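Local structure of oxidoreductase, Gfo/Idh/MocA family (Vibrio cholerae, 1XEA) at residues W149-H154 with T222-T227; F165-H170 with A213-Q218. The protein probably catalyses an NAD(P)-dependent oxidation or reduction, as a nucleotide-binding member of the Gfo/Idh/MocA oxidoreductase family whose substrate is not established. One frame throughout, in Å; residues are numbered along the deposited sequence.

Contact 1 of 2, residues W149-H154 with T222-T227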
loop_
_atom_site.group_PDB
_atom_site.type_symbol
_atom_site.label_atom_id
_atom_site.label_comp_id
_atom_site.label_asym_id
_atom_site.label_seq_id
_atom_site.Cartn_x
_atom_site.Cartn_y
_atom_site.Cartn_z
ATOM N N TRP A 149 -0.596 -0.760 -20.476
ATOM C CA TRP A 149 -1.145 -1.994 -19.958
ATOM C C TRP A 149 0.005 -2.991 -19.758
ATOM O O TRP A 149 0.646 -3.397 -20.718
ATOM C CB TRP A 149 -2.176 -2.531 -20.954
ATOM C CG TRP A 149 -3.194 -3.419 -20.320
ATOM C CD1 TRP A 149 -2.969 -4.632 -19.727
ATOM C CD2 TRP A 149 -4.583 -3.148 -20.165
ATOM N NE1 TRP A 149 -4.129 -5.129 -19.214
ATOM C CE2 TRP A 149 -5.141 -4.240 -19.468
ATOM C CE3 TRP A 149 -5.419 -2.088 -20.546
ATOM C CZ2 TRP A 149 -6.496 -4.303 -19.141
ATOM C CZ3 TRP A 149 -6.762 -2.156 -20.221
ATOM C CH2 TRP A 149 -7.286 -3.256 -19.526
ATOM N N GLU A 150 0.279 -3.352 -18.510
ATOM C CA GLU A 150 1.331 -4.309 -18.186
ATOM C C GLU A 150 0.691 -5.617 -17.707
ATOM O O GLU A 150 -0.228 -5.609 -16.885
ATOM C CB GLU A 150 2.224 -3.761 -17.067
ATOM C CG GLU A 150 2.952 -2.465 -17.405
ATOM C CD GLU A 150 3.849 -1.963 -16.275
ATOM O OE1 GLU A 150 4.764 -2.708 -15.857
ATOM O OE2 GLU A 150 3.636 -0.819 -15.810
ATOM N N LYS A 151 1.171 -6.736 -18.229
ATOM C CA LYS A 151 0.664 -8.035 -17.818
ATOM C C LYS A 151 1.878 -8.933 -17.790
ATOM O O LYS A 151 2.361 -9.363 -18.838
ATOM C CB LYS A 151 -0.354 -8.568 -18.818
ATOM C CG LYS A 151 -1.105 -9.787 -18.316
ATOM C CD LYS A 151 -2.079 -10.307 -19.363
ATOM C CE LYS A 151 -2.969 -11.390 -18.782
ATOM N NZ LYS A 151 -2.173 -12.515 -18.223
ATOM N N HIS A 152 2.373 -9.213 -16.590
ATOM C CA HIS A 152 3.569 -10.026 -16.448
ATOM C C HIS A 152 3.297 -11.380 -15.804
ATOM O O HIS A 152 2.289 -11.564 -15.123
ATOM C CB HIS A 152 4.628 -9.267 -15.630
ATOM C CG HIS A 152 4.857 -7.850 -16.076
ATOM N ND1 HIS A 152 4.748 -7.449 -17.391
ATOM C CD2 HIS A 152 5.220 -6.747 -15.380
ATOM C CE1 HIS A 152 5.032 -6.161 -17.485
ATOM N NE2 HIS A 152 5.323 -5.712 -16.278
ATOM N N ARG A 153 4.199 -12.326 -16.051
ATOM C CA ARG A 153 4.130 -13.682 -15.500
ATOM C C ARG A 153 5.494 -13.996 -14.902
ATOM O O ARG A 153 6.510 -13.423 -15.300
ATOM C CB ARG A 153 3.857 -14.729 -16.591
ATOM C CG ARG A 153 2.449 -14.784 -17.138
ATOM C CD ARG A 153 1.729 -16.066 -16.727
ATOM N NE ARG A 153 0.272 -15.930 -16.845
ATOM C CZ ARG A 153 -0.373 -15.692 -17.984
ATOM N NH1 ARG A 153 0.307 -15.571 -19.118
ATOM N NH2 ARG A 153 -1.694 -15.555 -17.988
ATOM N N HIS A 154 5.508 -14.916 -13.948
ATOM C CA HIS A 154 6.747 -15.336 -13.317
ATOM C C HIS A 154 7.233 -16.632 -13.960
ATOM O O HIS A 154 6.494 -17.615 -14.023
ATOM C CB HIS A 154 6.528 -15.574 -11.828
ATOM C CG HIS A 154 7.669 -16.276 -11.159
ATOM N ND1 HIS A 154 8.961 -15.796 -11.193
ATOM C CD2 HIS A 154 7.706 -17.405 -10.412
ATOM C CE1 HIS A 154 9.744 -16.596 -10.491
ATOM N NE2 HIS A 154 9.008 -17.579 -10.006
ATOM N N THR A 222 3.713 -12.587 -10.935
ATOM C CA THR A 222 2.642 -12.526 -11.906
ATOM C C THR A 222 1.653 -11.447 -11.448
ATOM O O THR A 222 1.074 -11.560 -10.367
ATOM C CB THR A 222 1.942 -13.901 -12.013
ATOM O OG1 THR A 222 2.876 -14.880 -12.491
ATOM C CG2 THR A 222 0.760 -13.835 -12.965
ATOM N N THR A 223 1.507 -10.382 -12.239
ATOM C CA THR A 223 0.579 -9.283 -11.929
ATOM C C THR A 223 0.217 -8.546 -13.189
ATOM O O THR A 223 0.820 -8.748 -14.239
ATOM C CB THR A 223 1.159 -8.198 -10.988
ATOM O OG1 THR A 223 2.358 -7.660 -11.563
ATOM C CG2 THR A 223 1.449 -8.755 -9.612
ATOM N N GLU A 224 -0.751 -7.655 -13.072
ATOM C CA GLU A 224 -1.195 -6.906 -14.224
ATOM C C GLU A 224 -1.512 -5.494 -13.768
ATOM O O GLU A 224 -2.379 -5.285 -12.930
ATOM C CB GLU A 224 -2.419 -7.600 -14.793
ATOM C CG GLU A 224 -2.799 -7.181 -16.183
ATOM C CD GLU A 224 -3.899 -8.048 -16.736
ATOM O OE1 GLU A 224 -4.483 -7.673 -17.776
ATOM O OE2 GLU A 224 -4.178 -9.108 -16.128
ATOM N N HIS A 225 -0.797 -4.526 -14.322
ATOM C CA HIS A 225 -0.979 -3.141 -13.939
ATOM C C HIS A 225 -1.416 -2.272 -15.091
ATOM O O HIS A 225 -0.830 -2.327 -16.169
ATOM C CB HIS A 225 0.328 -2.586 -13.391
ATOM C CG HIS A 225 0.822 -3.295 -12.174
ATOM N ND1 HIS A 225 2.094 -3.113 -11.678
ATOM C CD2 HIS A 225 0.210 -4.167 -11.337
ATOM C CE1 HIS A 225 2.245 -3.841 -10.585
ATOM N NE2 HIS A 225 1.117 -4.490 -10.356
ATOM N N VAL A 226 -2.445 -1.465 -14.874
ATOM C CA VAL A 226 -2.903 -0.564 -15.918
ATOM C C VAL A 226 -2.697 0.869 -15.422
ATOM O O VAL A 226 -3.079 1.218 -14.303
ATOM C CB VAL A 226 -4.369 -0.806 -16.252
ATOM C CG1 VAL A 226 -4.781 0.074 -17.413
ATOM C CG2 VAL A 226 -4.577 -2.259 -16.570
ATOM N N THR A 227 -2.067 1.680 -16.261
ATOM C CA THR A 227 -1.784 3.064 -15.938
ATOM C C THR A 227 -2.348 3.935 -17.029
ATOM O O THR A 227 -2.044 3.735 -18.205
ATOM C CB THR A 227 -0.283 3.346 -15.894
ATOM O OG1 THR A 227 0.325 2.567 -14.864
ATOM C CG2 THR A 227 -0.035 4.811 -15.637
HETATM O O HOH W 1 0.935 -0.126 -16.036
HETATM O O HOH W 2 5.016 -2.761 -12.849
HETATM O O HOH W 3 3.651 -17.859 -13.169
#

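Contact 2 of 2, residues F165-H170 with A213-Q218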
loop_
_atom_site.group_PDB
_atom_site.type_symbol
_atom_site.label_atom_id
_atom_site.label_comp_id
_atom_site.label_asym_id
_atom_site.label_seq_id
_atom_site.Cartn_x
_atom_site.Cartn_y
_atom_site.Cartn_z
ATOM N N PHE A 165 -0.251 -14.566 -29.810
ATOM C CA PHE A 165 -1.664 -14.798 -30.052
ATOM C C PHE A 165 -2.482 -15.267 -28.859
ATOM O O PHE A 165 -3.663 -14.939 -28.754
ATOM C CB PHE A 165 -1.853 -15.760 -31.225
ATOM C CG PHE A 165 -1.792 -15.087 -32.563
ATOM C CD1 PHE A 165 -0.573 -14.727 -33.125
ATOM C CD2 PHE A 165 -2.956 -14.779 -33.249
ATOM C CE1 PHE A 165 -0.517 -14.065 -34.347
ATOM C CE2 PHE A 165 -2.906 -14.119 -34.470
ATOM C CZ PHE A 165 -1.684 -13.764 -35.016
ATOM N N ASP A 166 -1.877 -16.010 -27.946
ATOM C CA ASP A 166 -2.641 -16.494 -26.805
ATOM C C ASP A 166 -2.455 -15.716 -25.505
ATOM O O ASP A 166 -3.079 -16.036 -24.492
ATOM C CB ASP A 166 -2.338 -17.974 -26.567
ATOM C CG ASP A 166 -2.654 -18.826 -27.776
ATOM O OD1 ASP A 166 -3.837 -18.862 -28.198
ATOM O OD2 ASP A 166 -1.719 -19.461 -28.311
ATOM N N ASP A 167 -1.623 -14.681 -25.528
ATOM C CA ASP A 167 -1.375 -13.923 -24.312
ATOM C C ASP A 167 -1.258 -12.423 -24.537
ATOM O O ASP A 167 -2.166 -11.666 -24.188
ATOM C CB ASP A 167 -0.103 -14.453 -23.655
ATOM C CG ASP A 167 -0.174 -14.426 -22.151
ATOM O OD1 ASP A 167 -1.248 -14.102 -21.608
ATOM O OD2 ASP A 167 0.846 -14.741 -21.504
ATOM N N PHE A 168 -0.136 -12.010 -25.122
ATOM C CA PHE A 168 0.153 -10.605 -25.394
ATOM C C PHE A 168 -1.015 -9.887 -26.048
ATOM O O PHE A 168 -1.184 -8.675 -25.904
ATOM C CB PHE A 168 1.381 -10.486 -26.294
ATOM C CG PHE A 168 1.882 -9.090 -26.435
ATOM C CD1 PHE A 168 2.461 -8.438 -25.350
ATOM C CD2 PHE A 168 1.771 -8.413 -27.648
ATOM C CE1 PHE A 168 2.926 -7.126 -25.466
ATOM C CE2 PHE A 168 2.232 -7.099 -27.780
ATOM C CZ PHE A 168 2.813 -6.448 -26.686
ATOM N N ILE A 169 -1.829 -10.643 -26.771
ATOM C CA ILE A 169 -2.976 -10.060 -27.445
ATOM C C ILE A 169 -3.906 -9.403 -26.435
ATOM O O ILE A 169 -4.650 -8.499 -26.779
ATOM C CB ILE A 169 -3.740 -11.126 -28.250
ATOM C CG1 ILE A 169 -4.654 -10.443 -29.267
ATOM C CG2 ILE A 169 -4.545 -12.008 -27.313
ATOM C CD1 ILE A 169 -5.021 -11.326 -30.419
ATOM N N HIS A 170 -3.861 -9.861 -25.190
ATOM C CA HIS A 170 -4.704 -9.277 -24.172
ATOM C C HIS A 170 -4.313 -7.821 -23.969
ATOM O O HIS A 170 -5.087 -6.917 -24.267
ATOM C CB HIS A 170 -4.578 -10.033 -22.857
ATOM C CG HIS A 170 -5.573 -11.134 -22.697
ATOM N ND1 HIS A 170 -6.924 -10.948 -22.899
ATOM C CD2 HIS A 170 -5.420 -12.437 -22.361
ATOM C CE1 HIS A 170 -7.559 -12.089 -22.700
ATOM N NE2 HIS A 170 -6.669 -13.010 -22.373
ATOM N N ALA A 213 1.785 -1.573 -24.682
ATOM C CA ALA A 213 1.465 -2.923 -24.226
ATOM C C ALA A 213 2.786 -3.548 -23.809
ATOM O O ALA A 213 3.727 -3.604 -24.590
ATOM C CB ALA A 213 0.818 -3.728 -25.343
ATOM N N SER A 214 2.837 -4.024 -22.574
ATOM C CA SER A 214 4.045 -4.590 -22.014
ATOM C C SER A 214 3.770 -5.947 -21.357
ATOM O O SER A 214 2.832 -6.104 -20.569
ATOM C CB SER A 214 4.593 -3.577 -21.005
ATOM O OG SER A 214 5.657 -4.067 -20.228
HETATM N N MSE A 215 4.587 -6.938 -21.695
HETATM C CA MSE A 215 4.428 -8.260 -21.116
HETATM C C MSE A 215 5.774 -8.898 -20.867
HETATM O O MSE A 215 6.509 -9.197 -21.806
HETATM C CB MSE A 215 3.622 -9.159 -22.040
HETATM C CG MSE A 215 3.540 -10.598 -21.563
HETATM SE SE MSE A 215 2.234 -11.627 -22.559
HETATM C CE MSE A 215 0.644 -11.014 -21.645
ATOM N N ASN A 216 6.089 -9.117 -19.597
ATOM C CA ASN A 216 7.347 -9.741 -19.234
ATOM C C ASN A 216 6.989 -11.046 -18.561
ATOM O O ASN A 216 6.690 -11.077 -17.365
ATOM C CB ASN A 216 8.127 -8.858 -18.268
ATOM C CG ASN A 216 9.516 -9.375 -18.017
ATOM O OD1 ASN A 216 9.751 -10.579 -18.038
ATOM N ND2 ASN A 216 10.448 -8.471 -17.771
ATOM N N ARG A 217 7.003 -12.125 -19.334
ATOM C CA ARG A 217 6.655 -13.424 -18.786
ATOM C C ARG A 217 7.789 -14.092 -18.035
ATOM O O ARG A 217 7.764 -15.293 -17.777
ATOM C CB ARG A 217 6.102 -14.319 -19.888
ATOM C CG ARG A 217 4.732 -13.856 -20.298
ATOM C CD ARG A 217 4.169 -14.679 -21.391
ATOM N NE ARG A 217 4.067 -16.073 -21.022
ATOM C CZ ARG A 217 3.413 -16.966 -21.748
ATOM N NH1 ARG A 217 2.812 -16.594 -22.870
ATOM N NH2 ARG A 217 3.351 -18.223 -21.344
ATOM N N GLN A 218 8.785 -13.289 -17.687
ATOM C CA GLN A 218 9.924 -13.746 -16.903
ATOM C C GLN A 218 10.111 -12.669 -15.849
ATOM O O GLN A 218 11.232 -12.255 -15.563
ATOM C CB GLN A 218 11.193 -13.846 -17.750
ATOM C CG GLN A 218 11.303 -15.099 -18.608
ATOM C CD GLN A 218 12.743 -15.607 -18.679
ATOM O OE1 GLN A 218 13.668 -14.829 -18.947
ATOM N NE2 GLN A 218 12.936 -16.908 -18.444
#

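Contact 1 of 2, residues W149-H154 with T222-T227
Trp149 and Glu224 meet because each swings its CG to the far side of CB from the backbone N (chi1 -156° and -165°), and the glutamate then runs on extended until its carboxylate reaches the indole. The indole NE1 donates to Glu224 OE1 over 2.9 Å, in the ring plane and almost perfectly straight at 178°, using the anti lone pair of the oxygen. The ring and carboxylate planes are nevertheless steeply inclined to each other. OE1 also takes a salt bridge from Arg123, so two donors hold this carboxylate oxygen. One face of the same indole receives Val226, whose CG2 makes a CH-pi contact 3.7 Å from the centroid of the six-membered ring of Trp149. The aliphatic part of Lys151 crosses the glutamate at a slant, with Lys151 CG 3.7 Å from Glu224 CD.

The other face of the strand pair is polar. Here His152 NE2 donates to Glu150 OE1, and separate waters join Glu150 to His225 and to Thr227. Salt bridges from Arg148 of the same chain and Arg148 of the second subunit both reach Glu150 OE2, which would favour a charged carboxylate. The backbones pair antiparallel, with Glu150 and His225 a hydrogen-bonded pair; Glu150 N lies 2.8 Å from His225 O. Nearby, Thr222 OG1 accepts from His154 N at 3.0 Å. Strand 146-152 lies between 223-230 and 209-216 in the mixed sheet, with Trp149 and Lys151 packing against helix 160-175.

Contact 2 of 2, residues F165-H170 with A213-Q218
Met215, a selenomethionine in this crystal, reaches from its strand to Asp167 and Phe168 on the helix, and its course from CB outward accounts for much of the contact. CB comes first, at the edge of the Phe168 ring and near its plane, 3.6 Å from Phe168 CD1. With CG anti to the backbone N (chi1 174°), the chain runs on past the phenylalanine, the two side chains sliding by in opposite directions. SE then lies 3.5 Å from Phe168 N and close to the aspartate. A bend at the last torsion (chi3 -80°) turns the methyl, and CE ends 3.5 Å from Asp167 CG, where the two side chains cross at about a right angle.

Further along the phenylalanine ring, Phe168 CZ touches Ala213 CB at 3.6 Å. Just past the strand, Asp167 OD2 sits over one face of the Arg217 guanidinium, 3.0 Å from NH1. The carboxylate and guanidinium planes are nearly perpendicular, at 87°, and no N-H points at the oxygen, so charge alone makes this salt bridge. The stronger partner of OD2 is Arg153, which also reaches it by a salt bridge.

Leu200 and Val202 of strand 196-206 also pack against Phe168, adding to a helix-on-sheet interface that is largely apolar around the ring. Such packing belongs to the alpha/beta domain that follows the Rossmann fold in the Gfo/Idh/MocA family, whose open-faced sheet carries helices on one face.

How the contacts relate
From the N terminus, the chain passes through the Rossmann domain before strand 146-152, the first half of contact 1. Helix 160-175 follows and supplies the first half of contact 2. Strands 186-193 and 196-206 then lead to 209-216, where contact 2 closes its loop of 42 residues. A short turn later, strand 223-230 closes the longer loop of contact 1, so the smaller closure lies wholly within the larger. Contact 1 joins strands edge to edge, whereas contact 2 lays the helix against their sheet. The two meet through the backbone pairing of Lys151 with Ser214 between the neighbouring strands 146-152 and 209-216, and both touch the second subunit.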